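Nitrate/nitrite sensor protein narX (Escherichia coli K12, PDB 3EZI) senses nitrate and nitrite through its periplasmic domain, the part in this structure, and signals their availability to the regulators NarL and NarP. Local coordinates at residues A[33-41]-A[62-70]; A[45-54]-A[95-103]. All coordinates share one frame; numbering follows the deposited sequence. Where two conformers were deposited one is given.

Interaction 1: residues A[33-41]-A[62-70]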
loop_
_atom_site.group_PDB
_atom_site.type_symbol
_atom_site.label_atom_id
_atom_site.label_comp_id
_atom_site.label_asym_id
_atom_site.label_seq_id
_atom_site.Cartn_x
_atom_site.Cartn_y
_atom_site.Cartn_z
ATOM N N ILE A 33 -6.364 6.294 7.105
ATOM C CA ILE A 33 -4.912 6.292 7.085
ATOM C C ILE A 33 -4.424 5.290 8.122
ATOM O O ILE A 33 -3.507 4.508 7.878
ATOM C CB ILE A 33 -4.366 7.740 7.292
ATOM C CG1 ILE A 33 -4.839 8.636 6.138
ATOM C CG2 ILE A 33 -2.801 7.738 7.347
ATOM C CD1 ILE A 33 -4.435 10.134 6.339
ATOM N N LYS A 34 -5.071 5.263 9.274
ATOM C CA LYS A 34 -4.675 4.322 10.323
ATOM C C LYS A 34 -4.845 2.861 9.891
ATOM O O LYS A 34 -3.984 1.998 10.120
ATOM C CB LYS A 34 -5.497 4.594 11.602
ATOM C CG LYS A 34 -5.076 3.682 12.762
ATOM C CD LYS A 34 -3.606 3.903 13.078
ATOM C CE LYS A 34 -3.032 3.029 14.195
ATOM N NZ LYS A 34 -1.592 3.403 14.430
ATOM N N GLU A 35 -5.971 2.579 9.260
ATOM C CA GLU A 35 -6.263 1.237 8.777
ATOM C C GLU A 35 -5.205 0.827 7.748
ATOM O O GLU A 35 -4.704 -0.304 7.769
ATOM C CB GLU A 35 -7.645 1.233 8.127
ATOM C CG GLU A 35 -8.251 -0.128 7.887
ATOM C CD GLU A 35 -9.652 -0.010 7.313
ATOM O OE1 GLU A 35 -10.449 0.785 7.864
ATOM O OE2 GLU A 35 -9.950 -0.702 6.317
ATOM N N MET A 36 -4.844 1.756 6.868
ATOM C CA MET A 36 -3.849 1.449 5.843
ATOM C C MET A 36 -2.468 1.190 6.469
ATOM O O MET A 36 -1.723 0.293 6.039
ATOM C CB MET A 36 -3.815 2.590 4.835
ATOM C CG MET A 36 -3.201 2.212 3.563
ATOM S SD MET A 36 -3.443 3.480 2.298
ATOM C CE MET A 36 -2.588 2.645 1.029
ATOM N N GLU A 37 -2.127 1.947 7.508
ATOM C CA GLU A 37 -0.840 1.718 8.190
ATOM C C GLU A 37 -0.778 0.308 8.847
ATOM O O GLU A 37 0.252 -0.421 8.767
ATOM C CB GLU A 37 -0.630 2.788 9.282
ATOM C CG GLU A 37 0.703 2.658 9.988
ATOM C CD GLU A 37 0.867 3.642 11.132
ATOM O OE1 GLU A 37 2.025 3.862 11.549
ATOM O OE2 GLU A 37 -0.154 4.185 11.623
ATOM N N GLN A 38 -1.880 -0.104 9.467
ATOM C CA GLN A 38 -1.906 -1.403 10.135
ATOM C C GLN A 38 -1.751 -2.537 9.130
ATOM O O GLN A 38 -1.175 -3.583 9.444
ATOM C CB GLN A 38 -3.239 -1.607 10.877
ATOM C CG GLN A 38 -3.609 -0.467 11.799
ATOM C CD GLN A 38 -3.075 -0.633 13.209
ATOM O OE1 GLN A 38 -1.891 -0.872 13.410
ATOM N NE2 GLN A 38 -3.954 -0.478 14.198
ATOM N N THR A 39 -2.303 -2.318 7.939
ATOM C CA THR A 39 -2.262 -3.319 6.885
ATOM C C THR A 39 -0.852 -3.382 6.280
ATOM O O THR A 39 -0.301 -4.493 6.083
ATOM C CB THR A 39 -3.314 -2.987 5.775
ATOM O OG1 THR A 39 -4.641 -2.912 6.367
ATOM C CG2 THR A 39 -3.331 -4.131 4.729
ATOM N N ALA A 40 -0.259 -2.214 6.031
ATOM C CA ALA A 40 1.083 -2.160 5.433
ATOM C C ALA A 40 2.163 -2.800 6.302
ATOM O O ALA A 40 3.107 -3.367 5.773
ATOM C CB ALA A 40 1.487 -0.724 5.116
ATOM N N PHE A 41 2.011 -2.737 7.624
ATOM C CA PHE A 41 3.014 -3.337 8.506
ATOM C C PHE A 41 2.549 -4.631 9.146
ATOM O O PHE A 41 3.070 -5.070 10.183
ATOM C CB PHE A 41 3.479 -2.310 9.575
ATOM C CG PHE A 41 4.191 -1.119 8.991
ATOM C CD1 PHE A 41 5.580 -1.134 8.822
ATOM C CD2 PHE A 41 3.469 -0.011 8.558
ATOM C CE1 PHE A 41 6.239 -0.077 8.230
ATOM C CE2 PHE A 41 4.103 1.079 7.951
ATOM C CZ PHE A 41 5.501 1.054 7.780
ATOM N N GLN A 62 6.823 0.198 1.874
ATOM C CA GLN A 62 6.483 0.808 3.155
ATOM C C GLN A 62 7.104 2.190 3.242
ATOM O O GLN A 62 6.491 3.125 3.758
ATOM C CB GLN A 62 6.978 -0.075 4.326
ATOM C CG GLN A 62 6.213 -1.454 4.416
ATOM C CD GLN A 62 6.841 -2.405 5.412
ATOM O OE1 GLN A 62 8.046 -2.299 5.674
ATOM N NE2 GLN A 62 6.047 -3.333 5.975
ATOM N N ASP A 63 8.351 2.291 2.808
ATOM C CA ASP A 63 9.070 3.576 2.785
ATOM C C ASP A 63 8.367 4.567 1.860
ATOM O O ASP A 63 8.239 5.745 2.209
ATOM C CB ASP A 63 10.530 3.415 2.284
ATOM C CG ASP A 63 11.418 2.684 3.261
ATOM O OD1 ASP A 63 11.009 2.483 4.435
ATOM O OD2 ASP A 63 12.548 2.312 2.812
ATOM N N TYR A 64 7.933 4.102 0.676
ATOM C CA TYR A 64 7.235 4.985 -0.263
ATOM C C TYR A 64 5.906 5.448 0.363
ATOM O O TYR A 64 5.534 6.631 0.308
ATOM C CB TYR A 64 6.991 4.234 -1.584
ATOM C CG TYR A 64 6.263 5.052 -2.638
ATOM C CD1 TYR A 64 6.965 5.910 -3.476
ATOM C CD2 TYR A 64 4.887 4.944 -2.803
ATOM C CE1 TYR A 64 6.320 6.634 -4.463
ATOM C CE2 TYR A 64 4.226 5.669 -3.783
ATOM C CZ TYR A 64 4.959 6.509 -4.610
ATOM O OH TYR A 64 4.315 7.216 -5.609
ATOM N N TRP A 65 5.178 4.514 0.963
ATOM C CA TRP A 65 3.921 4.883 1.597
ATOM C C TRP A 65 4.124 6.027 2.623
ATOM O O TRP A 65 3.412 7.037 2.624
ATOM C CB TRP A 65 3.363 3.639 2.311
ATOM C CG TRP A 65 1.996 3.842 2.922
ATOM C CD1 TRP A 65 0.778 3.819 2.270
ATOM C CD2 TRP A 65 1.720 4.164 4.288
ATOM N NE1 TRP A 65 -0.239 4.119 3.169
ATOM C CE2 TRP A 65 0.314 4.343 4.406
ATOM C CE3 TRP A 65 2.526 4.323 5.429
ATOM C CZ2 TRP A 65 -0.297 4.679 5.623
ATOM C CZ3 TRP A 65 1.919 4.653 6.635
ATOM C CH2 TRP A 65 0.520 4.833 6.721
ATOM N N ARG A 66 5.060 5.836 3.544
ATOM C CA ARG A 66 5.294 6.843 4.585
ATOM C C ARG A 66 5.952 8.157 4.143
ATOM O O ARG A 66 5.588 9.242 4.614
ATOM C CB ARG A 66 6.178 6.248 5.704
ATOM C CG ARG A 66 5.457 6.105 7.040
ATOM C CD ARG A 66 6.398 5.721 8.158
ATOM N NE ARG A 66 5.893 4.627 8.997
ATOM C CZ ARG A 66 4.804 4.680 9.752
ATOM N NH1 ARG A 66 4.064 5.769 9.799
ATOM N NH2 ARG A 66 4.472 3.617 10.468
ATOM N N ASN A 67 6.934 8.058 3.251
ATOM C CA ASN A 67 7.701 9.239 2.856
ATOM C C ASN A 67 7.262 9.975 1.617
ATOM O O ASN A 67 7.686 11.108 1.383
ATOM C CB ASN A 67 9.168 8.837 2.696
ATOM C CG ASN A 67 9.720 8.152 3.928
ATOM O OD1 ASN A 67 9.214 8.345 5.026
ATOM N ND2 ASN A 67 10.770 7.369 3.748
ATOM N N GLU A 68 6.404 9.364 0.803
ATOM C CA GLU A 68 5.987 10.020 -0.423
ATOM C C GLU A 68 4.487 10.069 -0.647
ATOM O O GLU A 68 3.900 11.126 -0.956
ATOM C CB GLU A 68 6.694 9.332 -1.632
ATOM C CG GLU A 68 8.227 9.642 -1.690
ATOM C CD GLU A 68 9.022 8.846 -2.748
ATOM O OE1 GLU A 68 8.729 8.969 -3.927
ATOM O OE2 GLU A 68 9.941 8.084 -2.383
ATOM N N LEU A 69 3.844 8.915 -0.517
ATOM C CA LEU A 69 2.405 8.827 -0.822
ATOM C C LEU A 69 1.503 9.519 0.205
ATOM O O LEU A 69 0.677 10.363 -0.149
ATOM C CB LEU A 69 1.976 7.354 -0.996
ATOM C CG LEU A 69 0.487 7.180 -1.344
ATOM C CD1 LEU A 69 0.197 7.801 -2.705
ATOM C CD2 LEU A 69 0.131 5.697 -1.317
ATOM N N ILE A 70 1.630 9.167 1.481
ATOM C CA ILE A 70 0.793 9.844 2.452
ATOM C C ILE A 70 1.072 11.378 2.477
ATOM O O ILE A 70 0.111 12.188 2.529
ATOM C CB ILE A 70 0.932 9.164 3.827
ATOM C CG1 ILE A 70 0.308 7.753 3.760
ATOM C CG2 ILE A 70 0.296 10.030 4.899
ATOM C CD1 ILE A 70 -1.263 7.751 3.619
#

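Interaction 2: residues A[45-54]-A[95-103]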
loop_
_atom_site.group_PDB
_atom_site.type_symbol
_atom_site.label_atom_id
_atom_site.label_comp_id
_atom_site.label_asym_id
_atom_site.label_seq_id
_atom_site.Cartn_x
_atom_site.Cartn_y
_atom_site.Cartn_z
ATOM N N LEU A 45 2.314 -10.082 6.193
ATOM C CA LEU A 45 2.879 -9.579 4.972
ATOM C C LEU A 45 4.383 -9.727 5.112
ATOM O O LEU A 45 5.069 -10.181 4.189
ATOM C CB LEU A 45 2.484 -8.117 4.773
ATOM C CG LEU A 45 2.595 -7.468 3.409
ATOM C CD1 LEU A 45 2.174 -8.403 2.236
ATOM C CD2 LEU A 45 1.728 -6.239 3.448
ATOM N N THR A 46 4.889 -9.382 6.295
ATOM C CA THR A 46 6.309 -9.470 6.563
ATOM C C THR A 46 6.871 -10.898 6.547
ATOM O O THR A 46 7.926 -11.158 5.936
ATOM C CB THR A 46 6.648 -8.811 7.908
ATOM O OG1 THR A 46 6.132 -7.472 7.923
ATOM C CG2 THR A 46 8.159 -8.785 8.116
ATOM N N ARG A 47 6.189 -11.821 7.214
ATOM C CA ARG A 47 6.681 -13.186 7.237
ATOM C C ARG A 47 6.685 -13.742 5.818
ATOM O O ARG A 47 7.659 -14.378 5.402
ATOM C CB ARG A 47 5.838 -14.082 8.137
ATOM C CG ARG A 47 6.092 -13.896 9.646
ATOM C CD ARG A 47 5.342 -14.951 10.458
ATOM N NE ARG A 47 3.887 -14.876 10.290
ATOM C CZ ARG A 47 3.057 -14.256 11.131
ATOM N NH1 ARG A 47 3.524 -13.653 12.206
ATOM N NH2 ARG A 47 1.757 -14.247 10.886
ATOM N N ALA A 48 5.622 -13.492 5.063
ATOM C CA ALA A 48 5.590 -13.993 3.682
ATOM C C ALA A 48 6.706 -13.398 2.822
ATOM O O ALA A 48 7.311 -14.095 1.959
ATOM C CB ALA A 48 4.183 -13.693 3.050
ATOM N N ALA A 49 7.010 -12.116 3.029
ATOM C CA ALA A 49 8.044 -11.477 2.221
ATOM C C ALA A 49 9.362 -12.140 2.585
ATOM O O ALA A 49 10.185 -12.429 1.713
ATOM C CB ALA A 49 8.102 -9.941 2.500
ATOM N N GLU A 50 9.558 -12.384 3.880
ATOM C CA GLU A 50 10.763 -13.061 4.342
ATOM C C GLU A 50 10.958 -14.457 3.718
ATOM O O GLU A 50 12.052 -14.772 3.223
ATOM C CB GLU A 50 10.748 -13.198 5.877
ATOM C CG GLU A 50 11.530 -12.100 6.593
ATOM C CD GLU A 50 11.486 -12.222 8.117
ATOM O OE1 GLU A 50 11.610 -13.366 8.634
ATOM O OE2 GLU A 50 11.342 -11.176 8.794
ATOM N N ARG A 51 9.932 -15.301 3.747
ATOM C CA ARG A 51 10.118 -16.638 3.188
ATOM C C ARG A 51 10.327 -16.669 1.676
ATOM O O ARG A 51 10.996 -17.573 1.165
ATOM C CB ARG A 51 8.985 -17.586 3.604
ATOM C CG ARG A 51 7.583 -17.079 3.430
ATOM C CD ARG A 51 6.576 -18.158 3.850
ATOM N NE ARG A 51 5.227 -17.612 3.939
ATOM C CZ ARG A 51 4.721 -17.038 5.025
ATOM N NH1 ARG A 51 5.440 -16.940 6.139
ATOM N NH2 ARG A 51 3.504 -16.532 4.986
ATOM N N ASP A 52 9.767 -15.689 0.967
ATOM C CA ASP A 52 9.933 -15.602 -0.479
ATOM C C ASP A 52 11.052 -14.681 -0.999
ATOM O O ASP A 52 11.169 -14.483 -2.210
ATOM C CB ASP A 52 8.581 -15.232 -1.119
ATOM C CG ASP A 52 7.508 -16.355 -0.949
ATOM O OD1 ASP A 52 6.308 -16.123 -1.241
ATOM O OD2 ASP A 52 7.863 -17.472 -0.515
ATOM N N GLY A 53 11.872 -14.142 -0.094
ATOM C CA GLY A 53 12.975 -13.266 -0.482
ATOM C C GLY A 53 12.535 -11.947 -1.097
ATOM O O GLY A 53 13.139 -11.466 -2.055
ATOM N N GLN A 54 11.496 -11.340 -0.536
ATOM C CA GLN A 54 10.982 -10.068 -1.041
ATOM C C GLN A 54 11.083 -8.970 0.012
ATOM O O GLN A 54 10.592 -7.857 -0.211
ATOM C CB GLN A 54 9.489 -10.168 -1.372
ATOM C CG GLN A 54 9.057 -11.260 -2.272
ATOM C CD GLN A 54 8.174 -10.722 -3.349
ATOM O OE1 GLN A 54 8.658 -10.157 -4.319
ATOM N NE2 GLN A 54 6.868 -10.855 -3.173
ATOM N N GLN A 95 3.872 -5.717 -8.357
ATOM C CA GLN A 95 5.182 -6.366 -8.506
ATOM C C GLN A 95 5.461 -7.270 -7.286
ATOM O O GLN A 95 5.995 -8.384 -7.404
ATOM C CB GLN A 95 6.275 -5.298 -8.634
ATOM C CG GLN A 95 7.653 -5.823 -9.005
ATOM C CD GLN A 95 8.674 -4.687 -9.190
ATOM O OE1 GLN A 95 9.075 -4.023 -8.228
ATOM N NE2 GLN A 95 9.083 -4.453 -10.434
ATOM N N LEU A 96 5.128 -6.775 -6.093
ATOM C CA LEU A 96 5.331 -7.570 -4.876
ATOM C C LEU A 96 4.561 -8.926 -4.980
ATOM O O LEU A 96 5.116 -9.994 -4.711
ATOM C CB LEU A 96 4.852 -6.768 -3.640
ATOM C CG LEU A 96 4.938 -7.533 -2.310
ATOM C CD1 LEU A 96 6.386 -7.626 -1.877
ATOM C CD2 LEU A 96 4.076 -6.826 -1.245
ATOM N N VAL A 97 3.310 -8.877 -5.405
ATOM C CA VAL A 97 2.468 -10.072 -5.542
ATOM C C VAL A 97 3.084 -11.054 -6.554
ATOM O O VAL A 97 3.038 -12.265 -6.360
ATOM C CB VAL A 97 1.069 -9.671 -6.023
ATOM C CG1 VAL A 97 0.261 -10.884 -6.473
ATOM C CG2 VAL A 97 0.322 -8.923 -4.875
ATOM N N SER A 98 3.679 -10.507 -7.617
ATOM C CA SER A 98 4.291 -11.336 -8.667
ATOM C C SER A 98 5.427 -12.175 -8.109
ATOM O O SER A 98 5.599 -13.336 -8.497
ATOM C CB SER A 98 4.814 -10.466 -9.840
ATOM O OG SER A 98 6.020 -9.761 -9.528
ATOM N N GLY A 99 6.178 -11.588 -7.181
ATOM C CA GLY A 99 7.311 -12.259 -6.562
ATOM C C GLY A 99 7.014 -13.289 -5.462
ATOM O O GLY A 99 7.901 -14.019 -5.026
ATOM N N PHE A 100 5.780 -13.354 -4.997
ATOM C CA PHE A 100 5.454 -14.353 -3.979
ATOM C C PHE A 100 5.276 -15.716 -4.663
ATOM O O PHE A 100 4.960 -15.780 -5.858
ATOM C CB PHE A 100 4.142 -14.025 -3.261
ATOM C CG PHE A 100 4.218 -12.878 -2.288
ATOM C CD1 PHE A 100 5.267 -12.760 -1.380
ATOM C CD2 PHE A 100 3.189 -11.943 -2.238
ATOM C CE1 PHE A 100 5.280 -11.734 -0.440
ATOM C CE2 PHE A 100 3.199 -10.914 -1.298
ATOM C CZ PHE A 100 4.245 -10.815 -0.399
ATOM N N ASP A 101 5.475 -16.807 -3.917
ATOM C CA ASP A 101 5.261 -18.155 -4.498
ATOM C C ASP A 101 3.744 -18.345 -4.372
ATOM O O ASP A 101 3.207 -18.432 -3.260
ATOM C CB ASP A 101 6.018 -19.253 -3.712
ATOM C CG ASP A 101 5.950 -20.646 -4.397
ATOM O OD1 ASP A 101 4.893 -21.011 -4.964
ATOM O OD2 ASP A 101 6.960 -21.395 -4.349
ATOM N N ARG A 102 3.062 -18.360 -5.524
ATOM C CA ARG A 102 1.613 -18.499 -5.599
ATOM C C ARG A 102 1.177 -19.955 -5.893
ATOM O O ARG A 102 0.002 -20.209 -6.204
ATOM C CB ARG A 102 1.079 -17.557 -6.705
ATOM C CG ARG A 102 1.135 -16.038 -6.382
ATOM C CD ARG A 102 1.122 -15.143 -7.630
ATOM N NE ARG A 102 2.361 -15.267 -8.390
ATOM C CZ ARG A 102 2.473 -15.909 -9.559
ATOM N NH1 ARG A 102 1.413 -16.480 -10.122
ATOM N NH2 ARG A 102 3.668 -16.012 -10.141
ATOM N N THR A 103 2.101 -20.917 -5.796
ATOM C CA THR A 103 1.735 -22.319 -6.081
ATOM C C THR A 103 0.995 -23.038 -4.923
ATOM O O THR A 103 1.182 -22.709 -3.743
ATOM C CB THR A 103 2.976 -23.150 -6.482
ATOM O OG1 THR A 103 3.862 -23.280 -5.356
ATOM C CG2 THR A 103 3.688 -22.483 -7.656
#

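Interaction 1: residues A[33-41]-A[62-70]
W65 sets its indole against helix 30-40, its edge toward M36 SD and the backbone O of I33, where helices 30-40 and 55-75 of the all-helical periplasmic sensor domain pack nearly antiparallel, their local axes at 153°. The apolar part centres on this ring: CH2 of W65 lies 3.5 Å from CB of E37, and CG1 of I70 sits 3.5 Å above one indole face. Beside it, CG2 of I33 meets CD1 of I70 at 4.0 Å. M36 makes a Met-aromatic contact at the indole edge; its extended chain runs alongside the indole in the opposite sense, and W65 NE1 gives a weak hydrogen bond to M36 SD at 3.4 Å. On the outer side, K34, E37 and R66 form a salt-bridge network. With CG anti to the backbone N (chi1 -177°), the extended E37 sends OE1 to R66 NH2, 2.7 Å away and close to the guanidinium plane, while K34 NZ meets OE2 from above the carboxylate. Replacing E37 with an alanine is likely to leave R66 and K34 without their shared countercharge and the guanidinium freer to turn. At the C-terminal end of helix 30-40, the Q62 amide stacks over one face of the F41 ring, planes 24° apart, and its NE2 donates to A40 O at 2.9 Å.

Interaction 2: residues A[45-54]-A[95-103]
F100 turns its ring against L45, A48 and A49 of helix 43-52 and so joins the C-terminal end of helix 82-99 to this short helix of the sensor domain's helical bundle. L45 CD1 comes to CZ of F100 at 4.1 Å, near the ring plane, and the same methyl group approaches CD2 of L96. The CA of A49 also lies at the ring edge, 3.8 Å from CE1 of F100, and the CB of A48 touches that carbon; the small alanines let the ring come close to the helix backbone. I6 of helix 3-22 also packs on F100, while L58 of helix 55-75 touches L45 and A49.

Helix 43-52 closes in a Schellman motif with G53 at positive phi, after which Q54 reaches back to the other helix. In the conformer given here its chain bends at chi2 (-131°), which brings the amide across the ring, planes 79° apart, with NE2 over one face and displaced toward the rim. In this conformer NE2 lies 3.1 Å from CD1 of F100 and points at L96 O, but at 2.5 Å from NE2 to L96 O the hydrogen bond is too short to be taken at face value. The same amide comes close to the helix end, its OE1 3.4 Å from CA of G99.

Farther out, D52 holds the chain just after F100. Its OD1 receives the backbone N of D101 at 2.9 Å in a nearly straight bond (167°), from above the carboxylate plane. OD1 also lies 3.4 Å from CA of F100. At the outer polar edge D101 forms an Asx turn, its OD1 accepting from both N and OG1 of T103, the backbone bond being 2.9 Å from T103 N to D101 OD1.

Overall arrangement
The centre of interaction 1 is about 6 Å from the centre of the chain, that of interaction 2 about 15 Å, yet the outer one is the more buried. Interaction 1 joins two helices lengthwise and grades from the buried side of W65, where helices 3-22 and 82-99 also cover M36, to the charged K34, E37 and R66 on the outer side. Interaction 2 joins helix 43-52 and the turn after it to the C-terminal end of helix 82-99 and the chain beyond; its hydrogen bonds pair side chains with backbone, without a salt bridge between its segments. Their centres are about 18 Å apart, and they meet where L45 CD2 packs on T39 O at 3.8 Å. Helix 43-52 follows helix 30-40 and precedes helix 55-75, so interaction 2 ties the helix connecting the two of interaction 1 to helix 82-99.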